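Local structure of putative hemin storage protein (Bordetella bronchiseptica, 6AU1) at residues P41-L46 with M89-L94; L46-D51 with D73-V78; N65-M70 with S142-D147; L94-F99 with L157-D162. The protein cleaves deacetylated poly-beta-1,6-N-acetylglucosamine, a biofilm polymer, through its glycoside hydrolase domain, the part of the longer protein described here. One frame throughout, in Å; residues are numbered along the deposited sequence.

Contact 1. Residues P41-L46 with M89-L94; sequences PSAVYL and MVYAWL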
loop_
_atom_site.group_PDB
_atom_site.type_symbol
_atom_site.label_atom_id
_atom_site.label_comp_id
_atom_site.label_asym_id
_atom_site.label_seq_id
_atom_site.Cartn_x
_atom_site.Cartn_y
_atom_site.Cartn_z
ATOM N N PRO A 41 -2.985 -14.210 -12.665
ATOM C CA PRO A 41 -3.798 -13.217 -11.954
ATOM C C PRO A 41 -4.188 -12.060 -12.875
ATOM O O PRO A 41 -3.632 -11.925 -13.968
ATOM C CB PRO A 41 -2.859 -12.731 -10.842
ATOM C CG PRO A 41 -1.495 -12.862 -11.470
ATOM C CD PRO A 41 -1.564 -14.134 -12.270
ATOM N N SER A 42 -5.135 -11.233 -12.450
ATOM C CA SER A 42 -5.488 -10.053 -13.232
ATOM C C SER A 42 -4.351 -9.035 -13.187
ATOM O O SER A 42 -4.050 -8.389 -14.192
ATOM C CB SER A 42 -6.798 -9.425 -12.732
ATOM O OG SER A 42 -6.713 -9.051 -11.378
ATOM N N ALA A 43 -3.692 -8.928 -12.033
ATOM C CA ALA A 43 -2.655 -7.921 -11.845
ATOM C C ALA A 43 -1.605 -8.378 -10.842
ATOM O O ALA A 43 -1.916 -9.127 -9.916
ATOM C CB ALA A 43 -3.277 -6.603 -11.382
ATOM N N VAL A 44 -0.368 -7.932 -11.059
ATOM C CA VAL A 44 0.672 -8.010 -10.037
ATOM C C VAL A 44 0.915 -6.622 -9.464
ATOM O O VAL A 44 1.109 -5.657 -10.211
ATOM C CB VAL A 44 1.987 -8.589 -10.598
ATOM C CG1 VAL A 44 3.151 -8.402 -9.592
ATOM C CG2 VAL A 44 1.779 -10.052 -10.946
ATOM N N TYR A 45 0.878 -6.520 -8.137
ATOM C CA TYR A 45 1.225 -5.284 -7.456
ATOM C C TYR A 45 2.717 -5.337 -7.153
ATOM O O TYR A 45 3.135 -6.093 -6.285
ATOM C CB TYR A 45 0.427 -5.123 -6.158
ATOM C CG TYR A 45 -1.065 -4.908 -6.339
ATOM C CD1 TYR A 45 -1.625 -4.706 -7.594
ATOM C CD2 TYR A 45 -1.905 -4.858 -5.230
ATOM C CE1 TYR A 45 -3.003 -4.499 -7.738
ATOM C CE2 TYR A 45 -3.265 -4.648 -5.363
ATOM C CZ TYR A 45 -3.806 -4.461 -6.611
ATOM O OH TYR A 45 -5.166 -4.248 -6.725
ATOM N N LEU A 46 3.508 -4.557 -7.884
ATOM C CA LEU A 46 4.949 -4.766 -7.909
ATOM C C LEU A 46 5.711 -3.678 -7.127
ATOM O O LEU A 46 5.638 -2.497 -7.453
ATOM C CB LEU A 46 5.427 -4.821 -9.369
ATOM C CG LEU A 46 6.895 -5.208 -9.541
ATOM C CD1 LEU A 46 7.109 -6.647 -9.066
ATOM C CD2 LEU A 46 7.290 -5.067 -11.017
ATOM N N MET A 89 -1.498 -7.411 -15.814
ATOM C CA MET A 89 -1.360 -5.985 -15.564
ATOM C C MET A 89 -0.352 -5.768 -14.438
ATOM O O MET A 89 -0.215 -6.613 -13.554
ATOM C CB MET A 89 -2.710 -5.366 -15.202
ATOM C CG MET A 89 -3.734 -5.461 -16.313
ATOM S SD MET A 89 -3.272 -4.448 -17.727
ATOM C CE MET A 89 -4.300 -3.010 -17.449
ATOM N N VAL A 90 0.358 -4.650 -14.469
ATOM C CA VAL A 90 1.330 -4.377 -13.407
ATOM C C VAL A 90 1.041 -3.042 -12.753
ATOM O O VAL A 90 0.932 -2.027 -13.442
ATOM C CB VAL A 90 2.785 -4.384 -13.933
ATOM C CG1 VAL A 90 3.758 -3.924 -12.816
ATOM C CG2 VAL A 90 3.151 -5.767 -14.438
ATOM N N TYR A 91 0.908 -3.042 -11.424
ATOM C CA TYR A 91 0.760 -1.794 -10.680
ATOM C C TYR A 91 2.078 -1.469 -10.005
ATOM O O TYR A 91 2.713 -2.363 -9.446
ATOM C CB TYR A 91 -0.314 -1.889 -9.586
ATOM C CG TYR A 91 -1.762 -1.964 -10.017
ATOM C CD1 TYR A 91 -2.169 -2.786 -11.054
ATOM C CD2 TYR A 91 -2.737 -1.250 -9.325
ATOM C CE1 TYR A 91 -3.516 -2.873 -11.417
ATOM C CE2 TYR A 91 -4.075 -1.332 -9.674
ATOM C CZ TYR A 91 -4.457 -2.144 -10.722
ATOM O OH TYR A 91 -5.786 -2.233 -11.079
ATOM N N ALA A 92 2.482 -0.204 -10.035
ATOM C CA ALA A 92 3.642 0.219 -9.266
ATOM C C ALA A 92 3.220 0.452 -7.826
ATOM O O ALA A 92 2.340 1.261 -7.563
ATOM C CB ALA A 92 4.258 1.487 -9.859
ATOM N N TRP A 93 3.842 -0.281 -6.908
ATOM C CA TRP A 93 3.563 -0.165 -5.479
ATOM C C TRP A 93 4.646 0.733 -4.867
ATOM O O TRP A 93 5.831 0.387 -4.886
ATOM C CB TRP A 93 3.527 -1.573 -4.863
ATOM C CG TRP A 93 3.582 -1.680 -3.380
ATOM C CD1 TRP A 93 3.091 -0.791 -2.454
ATOM C CD2 TRP A 93 4.176 -2.747 -2.641
ATOM N NE1 TRP A 93 3.342 -1.258 -1.183
ATOM C CE2 TRP A 93 4.013 -2.451 -1.271
ATOM C CE3 TRP A 93 4.833 -3.935 -3.005
ATOM C CZ2 TRP A 93 4.488 -3.292 -0.258
ATOM C CZ3 TRP A 93 5.315 -4.768 -1.993
ATOM C CH2 TRP A 93 5.127 -4.442 -0.637
ATOM N N LEU A 94 4.249 1.904 -4.369
ATOM C CA LEU A 94 5.212 2.900 -3.891
ATOM C C LEU A 94 4.686 3.535 -2.605
ATOM O O LEU A 94 3.482 3.642 -2.436
ATOM C CB LEU A 94 5.431 3.968 -4.976
ATOM C CG LEU A 94 6.702 4.812 -5.054
ATOM C CD1 LEU A 94 7.954 3.932 -5.145
ATOM C CD2 LEU A 94 6.612 5.789 -6.231
HETATM O O HOH W 1 -6.301 -4.445 -9.190
#

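Contact 2. Residues L46-D51 with D73-V78; sequences LQAFAD and DLFNRV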
loop_
_atom_site.group_PDB
_atom_site.type_symbol
_atom_site.label_atom_id
_atom_site.label_comp_id
_atom_site.label_asym_id
_atom_site.label_seq_id
_atom_site.Cartn_x
_atom_site.Cartn_y
_atom_site.Cartn_z
ATOM N N LEU A 46 3.508 -4.557 -7.884
ATOM C CA LEU A 46 4.949 -4.766 -7.909
ATOM C C LEU A 46 5.711 -3.678 -7.127
ATOM O O LEU A 46 5.638 -2.497 -7.453
ATOM C CB LEU A 46 5.427 -4.821 -9.369
ATOM C CG LEU A 46 6.895 -5.208 -9.541
ATOM C CD1 LEU A 46 7.109 -6.647 -9.066
ATOM C CD2 LEU A 46 7.290 -5.067 -11.017
ATOM N N GLN A 47 6.439 -4.103 -6.097
ATOM C CA GLN A 47 7.238 -3.200 -5.259
ATOM C C GLN A 47 8.217 -2.371 -6.086
ATOM O O GLN A 47 9.019 -2.934 -6.833
ATOM C CB GLN A 47 8.011 -4.023 -4.230
ATOM C CG GLN A 47 8.554 -3.227 -3.042
ATOM C CD GLN A 47 9.499 -4.062 -2.192
ATOM O OE1 GLN A 47 10.069 -5.043 -2.662
ATOM N NE2 GLN A 47 9.690 -3.658 -0.938
ATOM N N ALA A 48 8.173 -1.043 -5.947
ATOM C CA ALA A 48 9.083 -0.187 -6.711
ATOM C C ALA A 48 10.166 0.422 -5.817
ATOM O O ALA A 48 11.073 1.110 -6.305
ATOM C CB ALA A 48 8.291 0.920 -7.430
ATOM N N PHE A 49 10.048 0.156 -4.515
ATOM C CA PHE A 49 10.959 0.681 -3.483
ATOM C C PHE A 49 11.659 -0.473 -2.759
ATOM O O PHE A 49 11.190 -1.611 -2.810
ATOM C CB PHE A 49 10.174 1.541 -2.475
ATOM C CG PHE A 49 9.131 0.771 -1.700
ATOM C CD1 PHE A 49 7.905 0.458 -2.278
ATOM C CD2 PHE A 49 9.382 0.360 -0.394
ATOM C CE1 PHE A 49 6.930 -0.247 -1.568
ATOM C CE2 PHE A 49 8.427 -0.350 0.322
ATOM C CZ PHE A 49 7.192 -0.657 -0.267
ATOM N N ALA A 50 12.778 -0.194 -2.093
ATOM C CA ALA A 50 13.488 -1.239 -1.368
ATOM C C ALA A 50 13.228 -1.130 0.133
ATOM O O ALA A 50 13.301 -0.046 0.704
ATOM C CB ALA A 50 14.975 -1.165 -1.650
ATOM N N ASP A 51 12.926 -2.259 0.761
ATOM C CA ASP A 51 12.721 -2.307 2.212
ATOM C C ASP A 51 13.289 -3.614 2.785
ATOM O O ASP A 51 12.586 -4.334 3.507
ATOM C CB ASP A 51 11.219 -2.156 2.523
ATOM C CG ASP A 51 10.915 -1.995 4.020
ATOM O OD1 ASP A 51 11.807 -1.619 4.798
ATOM O OD2 ASP A 51 9.759 -2.258 4.407
ATOM N N ASP A 73 18.506 -1.176 -10.823
ATOM C CA ASP A 73 17.574 -0.709 -11.844
ATOM C C ASP A 73 16.707 -1.886 -12.268
ATOM O O ASP A 73 17.015 -2.575 -13.247
ATOM C CB ASP A 73 18.327 -0.123 -13.046
ATOM C CG ASP A 73 17.439 0.714 -13.944
ATOM O OD1 ASP A 73 16.200 0.688 -13.772
ATOM O OD2 ASP A 73 17.982 1.400 -14.840
ATOM N N LEU A 74 15.621 -2.118 -11.533
ATOM C CA LEU A 74 14.969 -3.417 -11.595
ATOM C C LEU A 74 13.478 -3.329 -11.875
ATOM O O LEU A 74 12.911 -4.238 -12.477
ATOM C CB LEU A 74 15.212 -4.167 -10.275
ATOM C CG LEU A 74 14.778 -5.622 -10.135
ATOM C CD1 LEU A 74 15.377 -6.477 -11.239
ATOM C CD2 LEU A 74 15.221 -6.140 -8.760
ATOM N N PHE A 75 12.821 -2.263 -11.418
ATOM C CA PHE A 75 11.367 -2.204 -11.579
ATOM C C PHE A 75 10.944 -2.246 -13.054
ATOM O O PHE A 75 10.033 -2.998 -13.422
ATOM C CB PHE A 75 10.770 -0.954 -10.920
ATOM C CG PHE A 75 9.275 -0.886 -11.053
ATOM C CD1 PHE A 75 8.465 -1.555 -10.152
ATOM C CD2 PHE A 75 8.684 -0.211 -12.116
ATOM C CE1 PHE A 75 7.068 -1.519 -10.274
ATOM C CE2 PHE A 75 7.300 -0.180 -12.264
ATOM C CZ PHE A 75 6.487 -0.838 -11.344
ATOM N N ASN A 76 11.587 -1.442 -13.898
ATOM C CA ASN A 76 11.180 -1.390 -15.299
ATOM C C ASN A 76 11.264 -2.768 -15.961
ATOM O O ASN A 76 10.355 -3.172 -16.693
ATOM C CB ASN A 76 12.024 -0.373 -16.092
ATOM C CG ASN A 76 13.479 -0.809 -16.267
ATOM O OD1 ASN A 76 14.155 -1.160 -15.298
ATOM N ND2 ASN A 76 13.963 -0.799 -17.522
ATOM N N ARG A 77 12.339 -3.504 -15.706
ATOM C CA ARG A 77 12.510 -4.753 -16.447
ATOM C C ARG A 77 11.605 -5.871 -15.903
ATOM O O ARG A 77 11.121 -6.694 -16.669
ATOM C CB ARG A 77 13.980 -5.179 -16.465
ATOM C CG ARG A 77 14.520 -5.713 -15.160
ATOM C CD ARG A 77 16.026 -5.403 -15.040
ATOM N NE ARG A 77 16.784 -5.634 -16.279
ATOM C CZ ARG A 77 17.418 -6.765 -16.586
ATOM N NH1 ARG A 77 17.381 -7.799 -15.755
ATOM N NH2 ARG A 77 18.094 -6.863 -17.728
ATOM N N VAL A 78 11.319 -5.862 -14.606
ATOM C CA VAL A 78 10.403 -6.858 -14.051
ATOM C C VAL A 78 8.984 -6.550 -14.508
ATOM O O VAL A 78 8.230 -7.458 -14.865
ATOM C CB VAL A 78 10.486 -6.913 -12.524
ATOM C CG1 VAL A 78 9.464 -7.893 -11.953
ATOM C CG2 VAL A 78 11.917 -7.310 -12.111
#

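Contact 3. Residues N65-M70 with S142-D147; sequences NRHLPM and SEIYED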
loop_
_atom_site.group_PDB
_atom_site.type_symbol
_atom_site.label_atom_id
_atom_site.label_comp_id
_atom_site.label_asym_id
_atom_site.label_seq_id
_atom_site.Cartn_x
_atom_site.Cartn_y
_atom_site.Cartn_z
ATOM N N ASN A 65 15.994 8.046 -10.350
ATOM C CA ASN A 65 15.231 9.217 -9.949
ATOM C C ASN A 65 16.165 10.272 -9.369
ATOM O O ASN A 65 17.341 9.994 -9.113
ATOM C CB ASN A 65 14.168 8.832 -8.927
ATOM C CG ASN A 65 14.770 8.505 -7.590
ATOM O OD1 ASN A 65 14.808 9.352 -6.705
ATOM N ND2 ASN A 65 15.302 7.294 -7.454
ATOM N N ARG A 66 15.628 11.468 -9.152
ATOM C CA ARG A 66 16.408 12.636 -8.735
ATOM C C ARG A 66 16.832 12.676 -7.270
ATOM O O ARG A 66 17.725 13.447 -6.907
ATOM C CB ARG A 66 15.601 13.906 -8.992
ATOM C CG ARG A 66 15.560 14.381 -10.404
ATOM C CD ARG A 66 14.479 15.440 -10.505
ATOM N NE ARG A 66 13.178 14.844 -10.782
ATOM C CZ ARG A 66 12.111 15.538 -11.157
ATOM N NH1 ARG A 66 10.976 14.911 -11.421
ATOM N NH2 ARG A 66 12.186 16.864 -11.263
ATOM N N HIS A 67 16.182 11.883 -6.432
ATOM C CA HIS A 67 16.246 12.125 -4.993
ATOM C C HIS A 67 16.830 10.983 -4.160
ATOM O O HIS A 67 17.588 11.234 -3.222
ATOM C CB HIS A 67 14.846 12.481 -4.480
ATOM C CG HIS A 67 14.349 13.794 -4.997
ATOM N ND1 HIS A 67 15.006 14.981 -4.757
ATOM C CD2 HIS A 67 13.283 14.101 -5.773
ATOM C CE1 HIS A 67 14.357 15.967 -5.353
ATOM N NE2 HIS A 67 13.304 15.461 -5.968
ATOM N N LEU A 68 16.488 9.743 -4.495
ATOM C CA LEU A 68 16.960 8.586 -3.724
ATOM C C LEU A 68 17.908 7.709 -4.527
ATOM O O LEU A 68 17.696 7.504 -5.722
ATOM C CB LEU A 68 15.776 7.729 -3.250
ATOM C CG LEU A 68 15.224 7.981 -1.844
ATOM C CD1 LEU A 68 14.821 9.416 -1.680
ATOM C CD2 LEU A 68 14.033 7.058 -1.554
ATOM N N PRO A 69 18.944 7.166 -3.870
ATOM C CA PRO A 69 19.801 6.197 -4.564
ATOM C C PRO A 69 18.999 5.002 -5.049
ATOM O O PRO A 69 17.959 4.648 -4.494
ATOM C CB PRO A 69 20.809 5.771 -3.492
ATOM C CG PRO A 69 20.790 6.854 -2.481
ATOM C CD PRO A 69 19.410 7.439 -2.499
ATOM N N MET A 70 19.494 4.388 -6.109
ATOM C CA MET A 70 18.862 3.216 -6.670
ATOM C C MET A 70 19.609 1.969 -6.174
ATOM O O MET A 70 20.839 1.879 -6.316
ATOM C CB MET A 70 18.885 3.338 -8.203
ATOM C CG MET A 70 18.136 2.301 -8.967
ATOM S SD MET A 70 18.057 2.720 -10.733
ATOM C CE MET A 70 19.751 3.100 -11.108
ATOM N N SER A 142 6.365 14.370 -5.092
ATOM C CA SER A 142 5.805 14.540 -6.432
ATOM C C SER A 142 6.829 14.221 -7.521
ATOM O O SER A 142 6.502 13.603 -8.543
ATOM C CB SER A 142 5.280 15.964 -6.593
ATOM O OG SER A 142 4.202 16.186 -5.689
ATOM N N GLU A 143 8.070 14.637 -7.295
ATOM C CA GLU A 143 9.115 14.445 -8.293
ATOM C C GLU A 143 9.572 12.993 -8.350
ATOM O O GLU A 143 9.939 12.487 -9.415
ATOM C CB GLU A 143 10.287 15.384 -8.011
ATOM C CG GLU A 143 9.957 16.837 -8.400
ATOM C CD GLU A 143 11.014 17.833 -7.981
ATOM O OE1 GLU A 143 11.989 17.428 -7.322
ATOM O OE2 GLU A 143 10.862 19.030 -8.308
ATOM N N ILE A 144 9.537 12.315 -7.209
ATOM C CA ILE A 144 9.856 10.891 -7.191
ATOM C C ILE A 144 8.821 10.114 -8.015
ATOM O O ILE A 144 9.181 9.229 -8.800
ATOM C CB ILE A 144 9.938 10.355 -5.734
ATOM C CG1 ILE A 144 11.154 10.977 -5.031
ATOM C CG2 ILE A 144 10.046 8.822 -5.714
ATOM C CD1 ILE A 144 11.191 10.714 -3.520
ATOM N N TYR A 145 7.545 10.462 -7.858
ATOM C CA TYR A 145 6.491 9.834 -8.655
ATOM C C TYR A 145 6.642 10.175 -10.134
ATOM O O TYR A 145 6.419 9.317 -10.994
ATOM C CB TYR A 145 5.106 10.249 -8.141
ATOM C CG TYR A 145 4.579 9.335 -7.048
ATOM C CD1 TYR A 145 5.041 9.435 -5.739
ATOM C CD2 TYR A 145 3.614 8.377 -7.328
ATOM C CE1 TYR A 145 4.552 8.586 -4.732
ATOM C CE2 TYR A 145 3.128 7.528 -6.344
ATOM C CZ TYR A 145 3.596 7.631 -5.054
ATOM O OH TYR A 145 3.089 6.771 -4.094
ATOM N N GLU A 146 7.032 11.412 -10.438
ATOM C CA GLU A 146 7.261 11.800 -11.827
ATOM C C GLU A 146 8.381 10.957 -12.434
ATOM O O GLU A 146 8.278 10.480 -13.573
ATOM C CB GLU A 146 7.604 13.286 -11.928
ATOM C CG GLU A 146 7.924 13.754 -13.337
ATOM C CD GLU A 146 8.165 15.262 -13.416
ATOM O OE1 GLU A 146 8.533 15.869 -12.396
ATOM O OE2 GLU A 146 7.979 15.843 -14.497
ATOM N N ASP A 147 9.442 10.761 -11.655
ATOM C CA ASP A 147 10.601 9.998 -12.123
ATOM C C ASP A 147 10.255 8.520 -12.326
ATOM O O ASP A 147 10.726 7.897 -13.283
ATOM C CB ASP A 147 11.776 10.143 -11.141
ATOM C CG ASP A 147 12.400 11.537 -11.166
ATOM O OD1 ASP A 147 12.111 12.308 -12.109
ATOM O OD2 ASP A 147 13.192 11.858 -10.252
HETATM O O HOH W 2 9.954 18.089 -12.240
#

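Contact 4. Residues L94-F99 with L157-D162; sequences LPVLTF and LLFHDD. With EDO (1,2-ethanediol), chain G.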
loop_
_atom_site.group_PDB
_atom_site.type_symbol
_atom_site.label_atom_id
_atom_site.label_comp_id
_atom_site.label_asym_id
_atom_site.label_seq_id
_atom_site.Cartn_x
_atom_site.Cartn_y
_atom_site.Cartn_z
ATOM N N LEU A 94 4.249 1.904 -4.369
ATOM C CA LEU A 94 5.212 2.900 -3.891
ATOM C C LEU A 94 4.686 3.535 -2.605
ATOM O O LEU A 94 3.482 3.642 -2.436
ATOM C CB LEU A 94 5.431 3.968 -4.976
ATOM C CG LEU A 94 6.702 4.812 -5.054
ATOM C CD1 LEU A 94 7.954 3.932 -5.145
ATOM C CD2 LEU A 94 6.612 5.789 -6.231
ATOM N N PRO A 95 5.587 3.967 -1.714
ATOM C CA PRO A 95 5.138 4.713 -0.531
ATOM C C PRO A 95 4.477 6.020 -0.923
ATOM O O PRO A 95 4.752 6.575 -1.981
ATOM C CB PRO A 95 6.439 4.987 0.235
ATOM C CG PRO A 95 7.423 3.965 -0.279
ATOM C CD PRO A 95 7.049 3.802 -1.735
ATOM N N VAL A 96 3.609 6.514 -0.053
ATOM C CA VAL A 96 3.022 7.823 -0.231
ATOM C C VAL A 96 3.911 8.884 0.425
ATOM O O VAL A 96 4.061 9.995 -0.096
ATOM C CB VAL A 96 1.607 7.868 0.370
ATOM C CG1 VAL A 96 0.970 9.252 0.148
ATOM C CG2 VAL A 96 0.728 6.757 -0.245
ATOM N N LEU A 97 4.472 8.540 1.585
ATOM C CA LEU A 97 5.186 9.500 2.436
ATOM C C LEU A 97 6.603 9.088 2.827
ATOM O O LEU A 97 7.469 9.956 3.012
ATOM C CB LEU A 97 4.408 9.739 3.737
ATOM C CG LEU A 97 2.962 10.209 3.628
ATOM C CD1 LEU A 97 2.430 10.367 5.048
ATOM C CD2 LEU A 97 2.873 11.515 2.841
ATOM N N THR A 98 6.847 7.786 2.994
ATOM C CA THR A 98 8.134 7.347 3.560
ATOM C C THR A 98 9.247 7.283 2.512
ATOM O O THR A 98 9.417 6.269 1.831
ATOM C CB THR A 98 8.045 5.961 4.244
ATOM O OG1 THR A 98 7.628 4.962 3.297
ATOM C CG2 THR A 98 7.083 5.989 5.430
ATOM N N PHE A 99 9.972 8.387 2.390
ATOM C CA PHE A 99 11.180 8.458 1.579
ATOM C C PHE A 99 12.259 9.095 2.419
ATOM O O PHE A 99 12.149 10.268 2.776
ATOM C CB PHE A 99 10.937 9.262 0.301
ATOM C CG PHE A 99 9.866 8.683 -0.564
ATOM C CD1 PHE A 99 10.170 7.676 -1.480
ATOM C CD2 PHE A 99 8.550 9.119 -0.446
ATOM C CE1 PHE A 99 9.166 7.120 -2.278
ATOM C CE2 PHE A 99 7.547 8.574 -1.238
ATOM C CZ PHE A 99 7.858 7.570 -2.160
ATOM N N LEU A 157 -1.297 2.256 -10.067
ATOM C CA LEU A 157 -0.524 2.564 -8.866
ATOM C C LEU A 157 -1.166 1.898 -7.666
ATOM O O LEU A 157 -2.394 1.922 -7.525
ATOM C CB LEU A 157 -0.462 4.073 -8.610
ATOM C CG LEU A 157 0.323 4.986 -9.537
ATOM C CD1 LEU A 157 -0.060 6.424 -9.215
ATOM C CD2 LEU A 157 1.835 4.760 -9.360
ATOM N N LEU A 158 -0.345 1.295 -6.815
ATOM C CA LEU A 158 -0.806 0.895 -5.494
ATOM C C LEU A 158 -0.148 1.812 -4.478
ATOM O O LEU A 158 1.059 1.772 -4.260
ATOM C CB LEU A 158 -0.482 -0.571 -5.178
ATOM C CG LEU A 158 -0.764 -0.955 -3.715
ATOM C CD1 LEU A 158 -2.273 -0.891 -3.373
ATOM C CD2 LEU A 158 -0.164 -2.333 -3.359
ATOM N N PHE A 159 -0.956 2.651 -3.852
ATOM C CA PHE A 159 -0.447 3.488 -2.784
ATOM C C PHE A 159 -0.312 2.656 -1.504
ATOM O O PHE A 159 -1.278 2.068 -1.025
ATOM C CB PHE A 159 -1.381 4.686 -2.570
ATOM C CG PHE A 159 -1.469 5.609 -3.764
ATOM C CD1 PHE A 159 -0.388 6.413 -4.122
ATOM C CD2 PHE A 159 -2.639 5.695 -4.505
ATOM C CE1 PHE A 159 -0.471 7.273 -5.219
ATOM C CE2 PHE A 159 -2.736 6.553 -5.601
ATOM C CZ PHE A 159 -1.646 7.342 -5.957
ATOM N N HIS A 160 0.905 2.629 -0.969
ATOM C CA HIS A 160 1.318 1.808 0.178
ATOM C C HIS A 160 0.573 2.122 1.469
ATOM O O HIS A 160 -0.041 3.182 1.585
ATOM C CB HIS A 160 2.829 2.024 0.372
ATOM C CG HIS A 160 3.493 1.088 1.344
ATOM N ND1 HIS A 160 3.097 -0.218 1.534
ATOM C CD2 HIS A 160 4.574 1.274 2.143
ATOM C CE1 HIS A 160 3.895 -0.794 2.418
ATOM N NE2 HIS A 160 4.794 0.093 2.812
ATOM N N ASP A 161 0.656 1.210 2.440
ATOM C CA ASP A 161 0.010 1.404 3.742
ATOM C C ASP A 161 0.786 2.349 4.670
ATOM O O ASP A 161 0.423 2.507 5.834
ATOM C CB ASP A 161 -0.226 0.046 4.443
ATOM C CG ASP A 161 1.066 -0.714 4.798
ATOM O OD1 ASP A 161 2.167 -0.130 4.832
ATOM O OD2 ASP A 161 0.964 -1.933 5.070
ATOM N N ASP A 162 1.823 3.010 4.158
ATOM C CA ASP A 162 2.588 3.934 4.998
ATOM C C ASP A 162 1.824 5.230 5.219
ATOM O O ASP A 162 2.162 5.999 6.111
ATOM C CB ASP A 162 3.955 4.257 4.382
ATOM C CG ASP A 162 3.837 5.127 3.156
ATOM O OD1 ASP A 162 3.134 4.723 2.202
ATOM O OD2 ASP A 162 4.432 6.220 3.139
HETATM C C1 EDO G . 3.429 0.648 7.897
HETATM O O1 EDO G . 3.639 1.077 6.538
HETATM C C2 EDO G . 2.665 1.720 8.668
HETATM O O2 EDO G . 1.314 1.784 8.195
#

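Contact 1. Residues P41-L46 with M89-L94
Tyr45 and Tyr91 lie side by side and point the same way, their ring planes inclined at 44°. CE1 of Tyr45 stands over the centre of the Tyr91 ring, 3.6 Å from its CD2. Register puts both residues on one face of the sheet, and their like torsions (chi1 -67° and -71°) lay the side chains alongside each other. At their far ends the hydroxyls meet a common water, 2.7 Å from Tyr45 OH and more weakly held by Tyr91 OH. Ala43 CB packs beside the CD1/CE1 side of the Tyr91 ring, 3.7 Å from CE1. These are neighbouring parallel strands of a TIM-type barrel, joined through helix 75-86 as a beta-alpha-beta crossover. The opposite face carries Val44, Leu46, Val90 and Ala92; here Leu46 CB packs on Val90 CG1 at 3.9 Å, and Leu46 goes on to helix 75-86. A ladder of backbone bonds fixes the pairing: Val44 N donates to Met89 O (2.8 Å), Tyr91 N to Val44 O (2.9 Å) and Leu46 N to Tyr91 O (2.8 Å). On its other edge, strand 43-47 is bonded to strand 8-12, where Tyr45 touches Ile9 and Gln11.

Contact 2. Residues L46-D51 with D73-V78
Leu46 O, already taken by the backbone N-H of Trp93 in the neighbouring strand, is approached from a second direction by CE1 of Phe75, 3.3 Å away. The next carbonyl along the strand also faces the ring: Gln47 O lies in the plane of Phe75, 3.6 Å from CD1. This buried oxygen has no hydrogen-bonding partner in the model and looks onto the C-H edge of the ring. The side chain of Phe75 reaches this place because CG is anti to the backbone N (chi1 -179°), which extends the ring from the first turn of helix 75-86 to the end of strand 43-47. In a TIM-type barrel such helices pack outside the parallel strands, and this one returns the chain from strand 43-47 to strand 89-94. Leu46 and Phe75 pass one another in opposite directions, with Leu46 CD2 3.6 Å from CE1. The same methyl touches Val78 CG1 at 3.7 Å, about one helical turn further on, and Val78 in turn rests on Leu29 of helix 22-39. Ala48 CB closes on Phe75 CD1 at 3.7 Å. Gln47 leaves the strand on the side facing away from the helix, and its NE2 is hydrogen-bonded to Asp15.

Contact 3. Residues N65-M70 with S142-D147
Arg66 lays its guanidinium flat against Glu143, the guanidinium and carboxylate planes only 15° apart, with Glu143 CB over one face. No N-H points at that carboxylate; the attraction is a long ion pair. Around its edge the same group works differently. A bend at chi3 (-88°) swings it across Asp147, which it grips side-on: NE donates almost straight to OD2 at 3.0 Å and NH1 to OD1 at 2.9 Å. Asp147 OD2 also accepts the backbone N of Arg66 at 2.7 Å, on its anti side, so two donors from one residue hold this oxygen. NH1 reaches further to Glu146 OE1 at 2.8 Å, in the guanidinium plane but above that of the carboxylate, and a water joins Glu146 OE1 to NH2. His67 is turned edge-on to Glu143, ring and carboxylate within 4° of coplanar, and its NE2 donates to OE1 at 2.7 Å; Arg66 CB lies over the centre of one face of the His67 ring. Asn65 shapes the loop from within: its OD1 takes Leu68 N at 2.8 Å and His67 N at 2.9 Å. The arrangement thus combines an Asx turn with a salt-bridge network, binding the long loop after barrel strand 43-47 to helix 135-151, which follows the next barrel strand.

Contact 4. Residues L94-F99 with L157-D162
Leu94 pairs with Phe159 in parallel fashion, its N donating to Leu158 O at 3.2 Å and its O accepting from His160 N at 3.1 Å. These are the C-terminal ends of strands in a TIM-type barrel, where such folds usually place their active sites. Beyond the pairing, one carboxylate collects the chain of the other segment. Asp162 OD1 uses its syn lone pair for Val96 N at 2.9 Å. OD2 takes two donors: Leu97 N at 2.8 Å, also on the syn side, and Thr98 N at 2.9 Å, nearly along the C-O bond. A chi1 of 71° brings the carboxylate to the loop, where the three backbone N-H groups fix it. Val96 CG2, beside the carboxylate, packs on Phe159 CB at 3.8 Å, the two side chains crossing at about a right angle. Next door, Asp161 OD1 sits over the rim of the His160 ring and accepts a hydrogen bond from O1 of a 1,2-ethanediol, probably from the crystallisation liquor, at 2.6 Å.

How the contacts relate
Contacts 1 and 4 are successive parallel pairings in the barrel. They share Leu94, their centres lie about 14 Å apart, and Ala92 O probably bonds to Leu158 N (2.8 Å). Contact 2 packs a helix against the outside of the pairing in contact 1, where Phe75 CZ comes within 3.5 Å of Ala92 CB. At the C-terminal ends of the strands, Phe49 from the segment 46-51 meets Trp93 and His160, an aromatic group of which His160 is the member nearest the ethanediol (NE2 4.0 Å from its O1). Contact 3 lies further out, its centre about 20 Å from that of contact 1, yet helix 135-151 connects it inward: Tyr145 OH probably bonds to Pro95 O (2.7 Å), and Ile144 CD1 packs on Phe99 CD1 at 3.8 Å.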